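Local coordinates for protein sulfotransferase (Mus musculus, PDB 5X2B) that probably transfers sulfuryl groups from an activated nucleotide donor to acceptor molecules, and is captured here with adenosine-3'-5'-diphosphate in its nucleotide pocket, at residues Val36-Ser41 and Lys112-Ser117; Pro63-Asp68 and Pro85-Tyr90; Phe119-Asp124 and Arg233-Arg238. One frame throughout, in Å; residues are numbered along the deposited sequence.

Interaction 1 (Val36-Ser41 and Lys112-Ser117); sequences VSYPKS and KDTAVS. With A3P (adenosine-3'-5'-diphosphate), chain V.
Thr114 presents its methyl, not its hydroxyl, to the loop after strand 33-37. CG2 of this threonine lies 3.2 Å from Pro39 O. The same methyl comes within 3.8 Å of Tyr38 CD2, meeting the tyrosine ring at its edge, close to the ring plane. Ser41 OG borders Thr114 CG2 at 3.6 Å. Threonine suits this place because its two branches divide the work: with OG1 beside the backbone N (chi1 -57°), the hydroxyl turns back to bond Asn110 O, leaving CG2 to face the loop. Tyr38 is fixed at its far end by Gly149 O.

Lys40 sets CB 3.7 Å from Thr114 O, and its chain then bends at chi2 and chi3 to carry NZ to the 5'-phosphate, where it makes a weak bond to A3P O4P (3.3 Å). A long, flexible cation suits this path, offering its charge to the phosphate. Ser41 N donates to A3P O5P at 3.2 Å and 142°. The loop after strand 33-37 is the P-loop-like 5'-phosphosulfate-binding loop of cytosolic sulfotransferases; helix 111-124 packs against it and brings Ser117 OG, its modelled position less certain, to bond A3P O2P of the 3'-phosphate.

Interaction 2 (Pro63-Asp68 and Pro85-Tyr90); sequences PIELGD and PTHLNY
Glu65 and Ile64 reach strand 81-86 and the turn after it through three hydrogen bonds. One joins backbones: Ile64 N donates to Pro85 O at 3.1 Å and 162°, and Pro63 CA adds a CH...O contact to the same oxygen. The other two end on the Glu65 carboxylate, which takes Thr86 OG1 on OE1 (2.8 Å) and His87 N on OE2 (3.0 Å), both from well above its plane. Glu65 CG sits between the backbone N and the carbonyl carbon (chi1 67°), and a bend at chi2 turns the acid back toward Thr86. The threonine hydroxyl also accepts from Leu88 N at 2.9 Å, an ST turn that uses both its donor and its acceptor capacity.

Apolar packing is slighter: Ile64 CG2 rests 4.0 Å from Leu88 CD1, their methyls meeting beside the polar group. Were Glu65 an alanine, Thr86 OG1 and His87 N would probably lose their buried acceptor, and the ST turn at Thr86 would be less firmly held.

His87, whose ND1 bonds Ser37 O, has its side chain about 5 Å from the nucleotide. By holding the Thr86 hydroxyl and His87 N, the buried acid probably helps place this histidine there.

Interaction 3 (Phe119-Asp124 and Arg233-Arg238); sequences FHYYRD and RNLVFR. With A3P (adenosine-3'-5'-diphosphate), chain V.
Arg238 lies across His120 while reaching for the 3'-phosphate of the nucleotide. Its CB already borders that phosphate, 3.3 Å from A3P O2P, and with CG anti to the backbone N (chi1 -178°) the chain runs out alongside it. At CD the arginine meets the His120 ring, passing close to CG and CD2, and a bend at chi3 (56°) then turns the guanidinium back to the phosphate. NE donates to A3P O2P, which sits at the edge of the guanidinium, though the modelled 2.4 Å is doubtfully short; NH2 donates to A3P O3P at 2.6 Å. The last nitrogen, NH1, pairs with Asp244 OD2 and lies 3.1 Å from His120 CD2. Ring and guanidinium planes are only 13° apart, with CD2 over one guanidinium face. Tyr248 OH bonds His120 NE2 and so steadies the ring that backs the arginine.

Further along helix 111-124, Tyr121 lies beside Val236 and crosses Leu235 obliquely. Its OH is 3.6 Å from Val236 CG1 and is buried without a polar partner, so here the tyrosine mainly contributes apolar bulk, its edge turned to the Leu235-Val236 backbone; its ring also takes a cation-pi contact from Lys40. Leu235 reaches the helix end, CD1 at 3.3 Å from Asp124 O and CD2 at 4.0 Å from Asp124 CB. Val236 CG2 covers one face of Phe237, whose CE1 lies 3.6 Å from A3P N7, close to the adenine.

Arginine suits its position because a flat, multiply donating cation can serve phosphate and Asp244 at once while histidine covers a face. Charge pairing at the edge and the histidine lying over the guanidinium face would together hold the group in one orientation, matched to the 3'-phosphate that marks this nucleotide.

How the interactions relate
Interactions 1 and 2 are buried and share the central parallel sheet, since strands 33-37 and 81-86 are neighbours in it; they touch through Ser37 and His87, and Val36 packs on Thr86. Interaction 3 lies farther out and is only partly buried. It uses helix 111-124 as interaction 1 does, one or two turns further along, and both touch the nucleotide: interaction 1 chiefly at the 5'-phosphate, interaction 3 at the 3'-phosphate and adenine. Interaction 2 has no direct bond to the nucleotide. The chemistry follows place: methyl-to-loop packing joined to phosphate binding in interaction 1, neutral donors round a buried acid in interaction 2, and charge pairing with aromatic packing in interaction 3.

Interaction 1 (Val36-Ser41 and Lys112-Ser117)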
loop_
_atom_site.group_PDB
_atom_site.type_symbol
_atom_site.label_atom_id
_atom_site.label_comp_id
_atom_site.label_asym_id
_atom_site.label_seq_id
_atom_site.Cartn_x
_atom_site.Cartn_y
_atom_site.Cartn_z
ATOM N N VAL D 36 -4.450 0.032 3.610
ATOM C CA VAL D 36 -4.322 0.818 2.405
ATOM C C VAL D 36 -2.947 1.414 2.215
ATOM O O VAL D 36 -2.262 1.753 3.159
ATOM C CB VAL D 36 -5.379 1.891 2.389
ATOM C CG1 VAL D 36 -5.482 2.541 0.983
ATOM C CG2 VAL D 36 -6.697 1.264 2.846
ATOM N N SER D 37 -2.550 1.510 0.961
ATOM C CA SER D 37 -1.303 2.131 0.649
ATOM C C SER D 37 -1.247 2.622 -0.791
ATOM O O SER D 37 -1.919 2.120 -1.692
ATOM C CB SER D 37 -0.176 1.135 0.865
ATOM O OG SER D 37 -0.378 0.028 0.007
ATOM N N TYR D 38 -0.377 3.597 -0.982
ATOM C CA TYR D 38 0.131 3.862 -2.301
ATOM C C TYR D 38 1.180 2.835 -2.560
ATOM O O TYR D 38 1.941 2.497 -1.668
ATOM C CB TYR D 38 0.784 5.206 -2.383
ATOM C CG TYR D 38 1.123 5.518 -3.783
ATOM C CD1 TYR D 38 0.174 6.037 -4.612
ATOM C CD2 TYR D 38 2.396 5.268 -4.284
ATOM C CE1 TYR D 38 0.457 6.358 -5.907
ATOM C CE2 TYR D 38 2.715 5.580 -5.575
ATOM C CZ TYR D 38 1.731 6.133 -6.390
ATOM O OH TYR D 38 1.991 6.446 -7.682
ATOM N N PRO D 39 1.278 2.367 -3.794
ATOM C CA PRO D 39 2.176 1.250 -4.071
ATOM C C PRO D 39 3.651 1.557 -3.716
ATOM O O PRO D 39 4.090 2.714 -3.636
ATOM C CB PRO D 39 1.990 1.029 -5.580
ATOM C CG PRO D 39 0.701 1.651 -5.917
ATOM C CD PRO D 39 0.582 2.829 -5.005
ATOM N N LYS D 40 4.403 0.478 -3.517
ATOM C CA LYS D 40 5.821 0.479 -3.054
ATOM C C LYS D 40 6.076 1.158 -1.693
ATOM O O LYS D 40 7.113 1.782 -1.495
ATOM C CB LYS D 40 6.751 1.081 -4.099
ATOM C CG LYS D 40 6.524 0.601 -5.510
ATOM C CD LYS D 40 6.330 -0.918 -5.632
ATOM C CE LYS D 40 7.479 -1.711 -5.056
ATOM N NZ LYS D 40 7.235 -3.159 -5.175
ATOM N N SER D 41 5.146 0.999 -0.754
ATOM C CA SER D 41 5.150 1.783 0.479
ATOM C C SER D 41 4.911 0.940 1.780
ATOM O O SER D 41 4.800 1.526 2.866
ATOM C CB SER D 41 4.128 2.940 0.346
ATOM O OG SER D 41 4.216 3.605 -0.926
ATOM N N LYS D 112 10.298 9.871 -2.349
ATOM C CA LYS D 112 11.488 9.636 -3.146
ATOM C C LYS D 112 11.839 8.158 -3.108
ATOM O O LYS D 112 12.221 7.588 -4.137
ATOM C CB LYS D 112 12.666 10.464 -2.708
ATOM C CG LYS D 112 12.514 11.922 -2.997
ATOM C CD LYS D 112 13.569 12.714 -2.257
ATOM C CE LYS D 112 13.784 14.005 -2.957
ATOM N NZ LYS D 112 14.438 14.939 -2.021
ATOM N N ASP D 113 11.688 7.506 -1.953
ATOM C CA ASP D 113 12.064 6.099 -1.891
ATOM C C ASP D 113 11.057 5.240 -2.655
ATOM O O ASP D 113 11.415 4.281 -3.315
ATOM C CB ASP D 113 12.202 5.620 -0.457
ATOM C CG ASP D 113 13.573 5.931 0.166
ATOM O OD1 ASP D 113 14.550 6.159 -0.564
ATOM O OD2 ASP D 113 13.691 5.930 1.411
ATOM N N THR D 114 9.789 5.602 -2.562
ATOM C CA THR D 114 8.692 4.922 -3.246
ATOM C C THR D 114 8.887 4.892 -4.757
ATOM O O THR D 114 8.763 3.867 -5.462
ATOM C CB THR D 114 7.411 5.688 -2.879
ATOM O OG1 THR D 114 7.280 5.700 -1.457
ATOM C CG2 THR D 114 6.158 5.110 -3.495
ATOM N N ALA D 115 9.198 6.045 -5.289
ATOM C CA ALA D 115 9.552 6.110 -6.694
ATOM C C ALA D 115 10.580 5.025 -7.097
ATOM O O ALA D 115 10.364 4.227 -8.020
ATOM C CB ALA D 115 10.109 7.457 -6.960
ATOM N N VAL D 116 11.710 5.023 -6.400
ATOM C CA VAL D 116 12.795 4.130 -6.738
ATOM C C VAL D 116 12.238 2.741 -6.777
ATOM O O VAL D 116 12.275 2.063 -7.800
ATOM C CB VAL D 116 13.958 4.186 -5.707
ATOM C CG1 VAL D 116 14.923 3.078 -5.996
ATOM C CG2 VAL D 116 14.705 5.579 -5.714
ATOM N N SER D 117 11.688 2.336 -5.648
ATOM C CA SER D 117 11.220 0.995 -5.523
ATOM C C SER D 117 10.286 0.803 -6.659
ATOM O O SER D 117 10.272 -0.238 -7.317
ATOM C CB SER D 117 10.483 0.800 -4.218
ATOM O OG SER D 117 9.906 -0.488 -4.232
HETATM P P1 A3P V . 12.451 -1.706 -2.141
HETATM O O1P A3P V . 13.322 -2.729 -1.577
HETATM O O2P A3P V . 12.358 -1.832 -3.537
HETATM O O3P A3P V . 12.838 -0.410 -1.789
HETATM P P2 A3P V . 4.918 -3.060 -1.282
HETATM O O4P A3P V . 5.058 -3.374 -2.706
HETATM O O5P A3P V . 4.063 -1.968 -1.032
HETATM O O6P A3P V . 4.661 -4.230 -0.426
HETATM O "O5'" A3P V . 6.392 -2.571 -0.877
HETATM C "C5'" A3P V . 7.648 -3.099 -1.339
HETATM C "C4'" A3P V . 8.844 -2.316 -0.874
HETATM O "O4'" A3P V . 8.947 -2.548 0.486
HETATM C "C3'" A3P V . 10.117 -2.815 -1.474
HETATM O "O3'" A3P V . 11.061 -1.764 -1.422
HETATM C "C2'" A3P V . 10.496 -3.892 -0.516
HETATM O "O2'" A3P V . 11.865 -4.221 -0.607
HETATM C "C1'" A3P V . 10.109 -3.256 0.780
HETATM N N9 A3P V . 9.913 -4.236 1.850
HETATM C C8 A3P V . 9.284 -5.394 1.729
HETATM N N7 A3P V . 9.259 -6.054 2.855
HETATM C C5 A3P V . 9.893 -5.369 3.757
HETATM C C6 A3P V . 10.215 -5.550 5.179
HETATM N N6 A3P V . 9.864 -6.658 5.858
HETATM N N1 A3P V . 10.886 -4.574 5.772
HETATM C C2 A3P V . 11.256 -3.483 5.129
HETATM N N3 A3P V . 10.978 -3.262 3.854
HETATM C C4 A3P V . 10.307 -4.143 3.110
#

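Interaction 2 (Pro63-Asp68 and Pro85-Tyr90)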
loop_
_atom_site.group_PDB
_atom_site.type_symbol
_atom_site.label_atom_id
_atom_site.label_comp_id
_atom_site.label_asym_id
_atom_site.label_seq_id
_atom_site.Cartn_x
_atom_site.Cartn_y
_atom_site.Cartn_z
ATOM N N PRO D 63 -6.559 -8.434 -3.261
ATOM C CA PRO D 63 -6.931 -7.029 -3.478
ATOM C C PRO D 63 -8.399 -6.783 -3.923
ATOM O O PRO D 63 -8.906 -7.483 -4.810
ATOM C CB PRO D 63 -6.007 -6.626 -4.608
ATOM C CG PRO D 63 -4.826 -7.455 -4.423
ATOM C CD PRO D 63 -5.270 -8.757 -3.883
ATOM N N ILE D 64 -9.067 -5.782 -3.346
ATOM C CA ILE D 64 -10.479 -5.540 -3.670
ATOM C C ILE D 64 -10.641 -5.007 -5.067
ATOM O O ILE D 64 -11.744 -4.992 -5.602
ATOM C CB ILE D 64 -11.126 -4.458 -2.797
ATOM C CG1 ILE D 64 -12.643 -4.439 -2.987
ATOM C CG2 ILE D 64 -10.611 -3.056 -3.193
ATOM C CD1 ILE D 64 -13.385 -3.292 -2.246
ATOM N N GLU D 65 -9.565 -4.511 -5.655
ATOM C CA GLU D 65 -9.676 -4.059 -7.020
ATOM C C GLU D 65 -9.030 -5.026 -7.975
ATOM O O GLU D 65 -8.851 -4.702 -9.119
ATOM C CB GLU D 65 -9.087 -2.673 -7.194
ATOM C CG GLU D 65 -7.580 -2.571 -7.012
ATOM C CD GLU D 65 -7.164 -2.525 -5.562
ATOM O OE1 GLU D 65 -8.048 -2.685 -4.703
ATOM O OE2 GLU D 65 -5.955 -2.341 -5.292
ATOM N N LEU D 66 -8.733 -6.238 -7.541
ATOM C CA LEU D 66 -8.207 -7.237 -8.457
ATOM C C LEU D 66 -9.346 -7.993 -9.157
ATOM O O LEU D 66 -10.112 -8.671 -8.498
ATOM C CB LEU D 66 -7.287 -8.171 -7.674
ATOM C CG LEU D 66 -6.668 -9.378 -8.370
ATOM C CD1 LEU D 66 -5.850 -8.931 -9.526
ATOM C CD2 LEU D 66 -5.776 -10.183 -7.431
ATOM N N GLY D 67 -9.499 -7.799 -10.479
ATOM C CA GLY D 67 -10.337 -8.659 -11.328
ATOM C C GLY D 67 -11.715 -8.238 -11.889
ATOM O O GLY D 67 -11.961 -7.050 -12.158
ATOM N N ASP D 68 -12.605 -9.239 -12.078
ATOM C CA ASP D 68 -13.983 -9.002 -12.545
ATOM C C ASP D 68 -14.914 -8.669 -11.384
ATOM O O ASP D 68 -14.534 -8.612 -10.226
ATOM C CB ASP D 68 -14.648 -10.228 -13.229
ATOM C CG ASP D 68 -13.822 -10.856 -14.335
ATOM O OD1 ASP D 68 -12.965 -11.711 -14.011
ATOM O OD2 ASP D 68 -14.097 -10.568 -15.528
ATOM N N PRO D 85 -7.154 -5.241 1.591
ATOM C CA PRO D 85 -6.088 -4.514 0.950
ATOM C C PRO D 85 -6.498 -3.907 -0.382
ATOM O O PRO D 85 -7.275 -4.500 -1.125
ATOM C CB PRO D 85 -5.046 -5.602 0.686
ATOM C CG PRO D 85 -5.793 -6.860 0.614
ATOM C CD PRO D 85 -7.205 -6.604 1.043
ATOM N N THR D 86 -5.915 -2.748 -0.676
ATOM C CA THR D 86 -6.261 -1.985 -1.837
ATOM C C THR D 86 -5.230 -0.890 -2.020
ATOM O O THR D 86 -4.505 -0.568 -1.098
ATOM C CB THR D 86 -7.604 -1.356 -1.624
ATOM O OG1 THR D 86 -7.949 -0.661 -2.806
ATOM C CG2 THR D 86 -7.561 -0.378 -0.440
ATOM N N HIS D 87 -5.148 -0.325 -3.208
ATOM C CA HIS D 87 -4.302 0.849 -3.405
ATOM C C HIS D 87 -5.235 1.973 -3.777
ATOM O O HIS D 87 -4.845 2.961 -4.346
ATOM C CB HIS D 87 -3.319 0.622 -4.548
ATOM C CG HIS D 87 -2.257 -0.386 -4.262
ATOM N ND1 HIS D 87 -1.406 -0.277 -3.165
ATOM C CD2 HIS D 87 -1.880 -1.501 -4.908
ATOM C CE1 HIS D 87 -0.575 -1.298 -3.162
ATOM N NE2 HIS D 87 -0.841 -2.071 -4.226
ATOM N N LEU D 88 -6.506 1.820 -3.485
ATOM C CA LEU D 88 -7.437 2.805 -4.029
ATOM C C LEU D 88 -7.253 4.136 -3.373
ATOM O O LEU D 88 -6.995 4.221 -2.202
ATOM C CB LEU D 88 -8.873 2.389 -3.809
ATOM C CG LEU D 88 -9.300 1.253 -4.693
ATOM C CD1 LEU D 88 -10.667 0.779 -4.294
ATOM C CD2 LEU D 88 -9.294 1.756 -6.094
ATOM N N ASN D 89 -7.427 5.204 -4.109
ATOM C CA ASN D 89 -7.409 6.483 -3.454
ATOM C C ASN D 89 -8.656 6.577 -2.628
ATOM O O ASN D 89 -9.463 5.686 -2.630
ATOM C CB ASN D 89 -7.466 7.605 -4.464
ATOM C CG ASN D 89 -8.810 7.716 -5.099
ATOM O OD1 ASN D 89 -9.817 7.348 -4.511
ATOM N ND2 ASN D 89 -8.836 8.212 -6.307
ATOM N N TYR D 90 -8.845 7.702 -1.982
ATOM C CA TYR D 90 -9.978 7.862 -1.161
ATOM C C TYR D 90 -11.229 7.863 -1.938
ATOM O O TYR D 90 -12.227 7.295 -1.556
ATOM C CB TYR D 90 -9.920 9.181 -0.486
ATOM C CG TYR D 90 -10.958 9.133 0.560
ATOM C CD1 TYR D 90 -10.735 8.398 1.716
ATOM C CD2 TYR D 90 -12.186 9.729 0.373
ATOM C CE1 TYR D 90 -11.677 8.282 2.657
ATOM C CE2 TYR D 90 -13.145 9.650 1.339
ATOM C CZ TYR D 90 -12.895 8.910 2.476
ATOM O OH TYR D 90 -13.840 8.806 3.470
#

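Interaction 3 (Phe119-Asp124 and Arg233-Arg238)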
loop_
_atom_site.group_PDB
_atom_site.type_symbol
_atom_site.label_atom_id
_atom_site.label_comp_id
_atom_site.label_asym_id
_atom_site.label_seq_id
_atom_site.Cartn_x
_atom_site.Cartn_y
_atom_site.Cartn_z
ATOM N N PHE D 119 10.321 2.295 -9.418
ATOM C CA PHE D 119 11.001 2.138 -10.678
ATOM C C PHE D 119 11.470 0.695 -10.849
ATOM O O PHE D 119 11.463 0.158 -11.951
ATOM C CB PHE D 119 12.171 3.117 -10.821
ATOM C CG PHE D 119 13.143 2.768 -11.957
ATOM C CD1 PHE D 119 12.838 3.055 -13.284
ATOM C CD2 PHE D 119 14.343 2.139 -11.675
ATOM C CE1 PHE D 119 13.691 2.733 -14.284
ATOM C CE2 PHE D 119 15.227 1.820 -12.685
ATOM C CZ PHE D 119 14.904 2.110 -13.984
ATOM N N HIS D 120 11.873 0.037 -9.785
ATOM C CA HIS D 120 12.460 -1.265 -9.995
ATOM C C HIS D 120 11.435 -2.255 -10.381
ATOM O O HIS D 120 11.718 -3.181 -11.134
ATOM C CB HIS D 120 13.182 -1.709 -8.778
ATOM C CG HIS D 120 14.570 -1.213 -8.760
ATOM N ND1 HIS D 120 15.485 -1.567 -9.729
ATOM C CD2 HIS D 120 15.203 -0.320 -7.947
ATOM C CE1 HIS D 120 16.625 -0.936 -9.500
ATOM N NE2 HIS D 120 16.476 -0.182 -8.436
ATOM N N TYR D 121 10.229 -2.045 -9.876
ATOM C CA TYR D 121 9.154 -2.971 -10.150
ATOM C C TYR D 121 8.678 -2.917 -11.603
ATOM O O TYR D 121 8.386 -3.955 -12.206
ATOM C CB TYR D 121 7.979 -2.737 -9.184
ATOM C CG TYR D 121 7.379 -3.997 -8.555
ATOM C CD1 TYR D 121 8.182 -4.966 -7.943
ATOM C CD2 TYR D 121 6.024 -4.189 -8.537
ATOM C CE1 TYR D 121 7.632 -6.114 -7.360
ATOM C CE2 TYR D 121 5.464 -5.318 -7.958
ATOM C CZ TYR D 121 6.261 -6.275 -7.370
ATOM O OH TYR D 121 5.653 -7.381 -6.800
ATOM N N TYR D 122 8.583 -1.726 -12.175
ATOM C CA TYR D 122 8.190 -1.617 -13.588
ATOM C C TYR D 122 9.226 -2.342 -14.441
ATOM O O TYR D 122 8.904 -2.876 -15.520
ATOM C CB TYR D 122 8.141 -0.155 -14.038
ATOM C CG TYR D 122 6.771 0.548 -14.062
ATOM C CD1 TYR D 122 6.155 0.955 -12.886
ATOM C CD2 TYR D 122 6.140 0.876 -15.267
ATOM C CE1 TYR D 122 4.944 1.634 -12.899
ATOM C CE2 TYR D 122 4.908 1.551 -15.288
ATOM C CZ TYR D 122 4.313 1.932 -14.096
ATOM O OH TYR D 122 3.084 2.610 -14.075
ATOM N N ARG D 123 10.467 -2.352 -13.946
ATOM C CA ARG D 123 11.605 -2.849 -14.700
ATOM C C ARG D 123 11.659 -4.335 -14.572
ATOM O O ARG D 123 12.070 -5.012 -15.496
ATOM C CB ARG D 123 12.886 -2.221 -14.187
ATOM C CG ARG D 123 14.135 -2.677 -14.906
ATOM C CD ARG D 123 15.285 -1.770 -14.572
ATOM N NE ARG D 123 16.595 -2.417 -14.681
ATOM C CZ ARG D 123 17.456 -2.176 -15.662
ATOM N NH1 ARG D 123 17.138 -1.322 -16.613
ATOM N NH2 ARG D 123 18.627 -2.799 -15.708
ATOM N N ASP D 124 11.199 -4.832 -13.435
ATOM C CA ASP D 124 11.259 -6.244 -13.149
ATOM C C ASP D 124 9.890 -6.907 -13.225
ATOM O O ASP D 124 9.811 -8.133 -13.178
ATOM C CB ASP D 124 11.902 -6.478 -11.771
ATOM C CG ASP D 124 13.389 -6.257 -11.810
ATOM O OD1 ASP D 124 13.930 -6.211 -12.935
ATOM O OD2 ASP D 124 14.025 -6.136 -10.746
ATOM N N ARG D 233 5.379 -12.892 -5.910
ATOM C CA ARG D 233 5.735 -12.233 -4.662
ATOM C C ARG D 233 7.249 -11.943 -4.495
ATOM O O ARG D 233 7.637 -11.017 -3.779
ATOM C CB ARG D 233 5.179 -13.030 -3.465
ATOM C CG ARG D 233 3.635 -12.958 -3.300
ATOM C CD ARG D 233 3.125 -13.556 -1.957
ATOM N NE ARG D 233 3.967 -13.199 -0.806
ATOM C CZ ARG D 233 3.533 -12.962 0.438
ATOM N NH1 ARG D 233 2.239 -13.019 0.728
ATOM N NH2 ARG D 233 4.411 -12.649 1.403
ATOM N N ASN D 234 8.124 -12.714 -5.120
ATOM C CA ASN D 234 9.547 -12.522 -4.813
ATOM C C ASN D 234 10.131 -11.240 -5.443
ATOM O O ASN D 234 11.253 -10.835 -5.118
ATOM C CB ASN D 234 10.385 -13.776 -5.128
ATOM C CG ASN D 234 10.413 -14.772 -3.958
ATOM O OD1 ASN D 234 11.190 -14.616 -3.000
ATOM N ND2 ASN D 234 9.567 -15.800 -4.035
ATOM N N LEU D 235 9.362 -10.575 -6.300
ATOM C CA LEU D 235 9.816 -9.312 -6.883
ATOM C C LEU D 235 9.900 -8.167 -5.862
ATOM O O LEU D 235 10.691 -7.264 -6.035
ATOM C CB LEU D 235 8.953 -8.914 -8.091
ATOM C CG LEU D 235 9.231 -9.805 -9.305
ATOM C CD1 LEU D 235 8.371 -9.470 -10.503
ATOM C CD2 LEU D 235 10.693 -9.691 -9.685
ATOM N N VAL D 236 9.156 -8.230 -4.765
ATOM C CA VAL D 236 9.074 -7.074 -3.858
ATOM C C VAL D 236 10.295 -6.879 -2.951
ATOM O O VAL D 236 10.604 -5.769 -2.515
ATOM C CB VAL D 236 7.794 -7.131 -2.995
ATOM C CG1 VAL D 236 6.863 -8.161 -3.515
ATOM C CG2 VAL D 236 8.105 -7.435 -1.597
ATOM N N PHE D 237 11.024 -7.948 -2.685
ATOM C CA PHE D 237 12.139 -7.861 -1.758
ATOM C C PHE D 237 13.366 -7.486 -2.470
ATOM O O PHE D 237 14.319 -8.254 -2.571
ATOM C CB PHE D 237 12.334 -9.174 -1.069
ATOM C CG PHE D 237 11.119 -9.615 -0.411
ATOM C CD1 PHE D 237 10.713 -8.996 0.766
ATOM C CD2 PHE D 237 10.311 -10.573 -0.999
ATOM C CE1 PHE D 237 9.535 -9.366 1.395
ATOM C CE2 PHE D 237 9.142 -10.953 -0.392
ATOM C CZ PHE D 237 8.739 -10.340 0.824
ATOM N N ARG D 238 13.325 -6.265 -2.954
ATOM C CA ARG D 238 14.402 -5.763 -3.724
ATOM C C ARG D 238 15.468 -5.436 -2.737
ATOM O O ARG D 238 16.493 -6.106 -2.683
ATOM C CB ARG D 238 13.987 -4.521 -4.507
ATOM C CG ARG D 238 15.099 -3.992 -5.380
ATOM C CD ARG D 238 14.676 -2.713 -6.031
ATOM N NE ARG D 238 14.254 -1.737 -5.035
ATOM C CZ ARG D 238 15.014 -0.739 -4.610
ATOM N NH1 ARG D 238 16.234 -0.575 -5.085
ATOM N NH2 ARG D 238 14.556 0.094 -3.694
HETATM P P1 A3P V . 12.451 -1.706 -2.141
HETATM O O1P A3P V . 13.322 -2.729 -1.577
HETATM O O2P A3P V . 12.358 -1.832 -3.537
HETATM O O3P A3P V . 12.838 -0.410 -1.789
HETATM P P2 A3P V . 4.918 -3.060 -1.282
HETATM O O4P A3P V . 5.058 -3.374 -2.706
HETATM O O5P A3P V . 4.063 -1.968 -1.032
HETATM O O6P A3P V . 4.661 -4.230 -0.426
HETATM O "O5'" A3P V . 6.392 -2.571 -0.877
HETATM C "C5'" A3P V . 7.648 -3.099 -1.339
HETATM C "C4'" A3P V . 8.844 -2.316 -0.874
HETATM O "O4'" A3P V . 8.947 -2.548 0.486
HETATM C "C3'" A3P V . 10.117 -2.815 -1.474
HETATM O "O3'" A3P V . 11.061 -1.764 -1.422
HETATM C "C2'" A3P V . 10.496 -3.892 -0.516
HETATM O "O2'" A3P V . 11.865 -4.221 -0.607
HETATM C "C1'" A3P V . 10.109 -3.256 0.780
HETATM N N9 A3P V . 9.913 -4.236 1.850
HETATM C C8 A3P V . 9.284 -5.394 1.729
HETATM N N7 A3P V . 9.259 -6.054 2.855
HETATM C C5 A3P V . 9.893 -5.369 3.757
HETATM C C6 A3P V . 10.215 -5.550 5.179
HETATM N N6 A3P V . 9.864 -6.658 5.858
HETATM N N1 A3P V . 10.886 -4.574 5.772
HETATM C C2 A3P V . 11.256 -3.483 5.129
HETATM N N3 A3P V . 10.978 -3.262 3.854
HETATM C C4 A3P V . 10.307 -4.143 3.110
#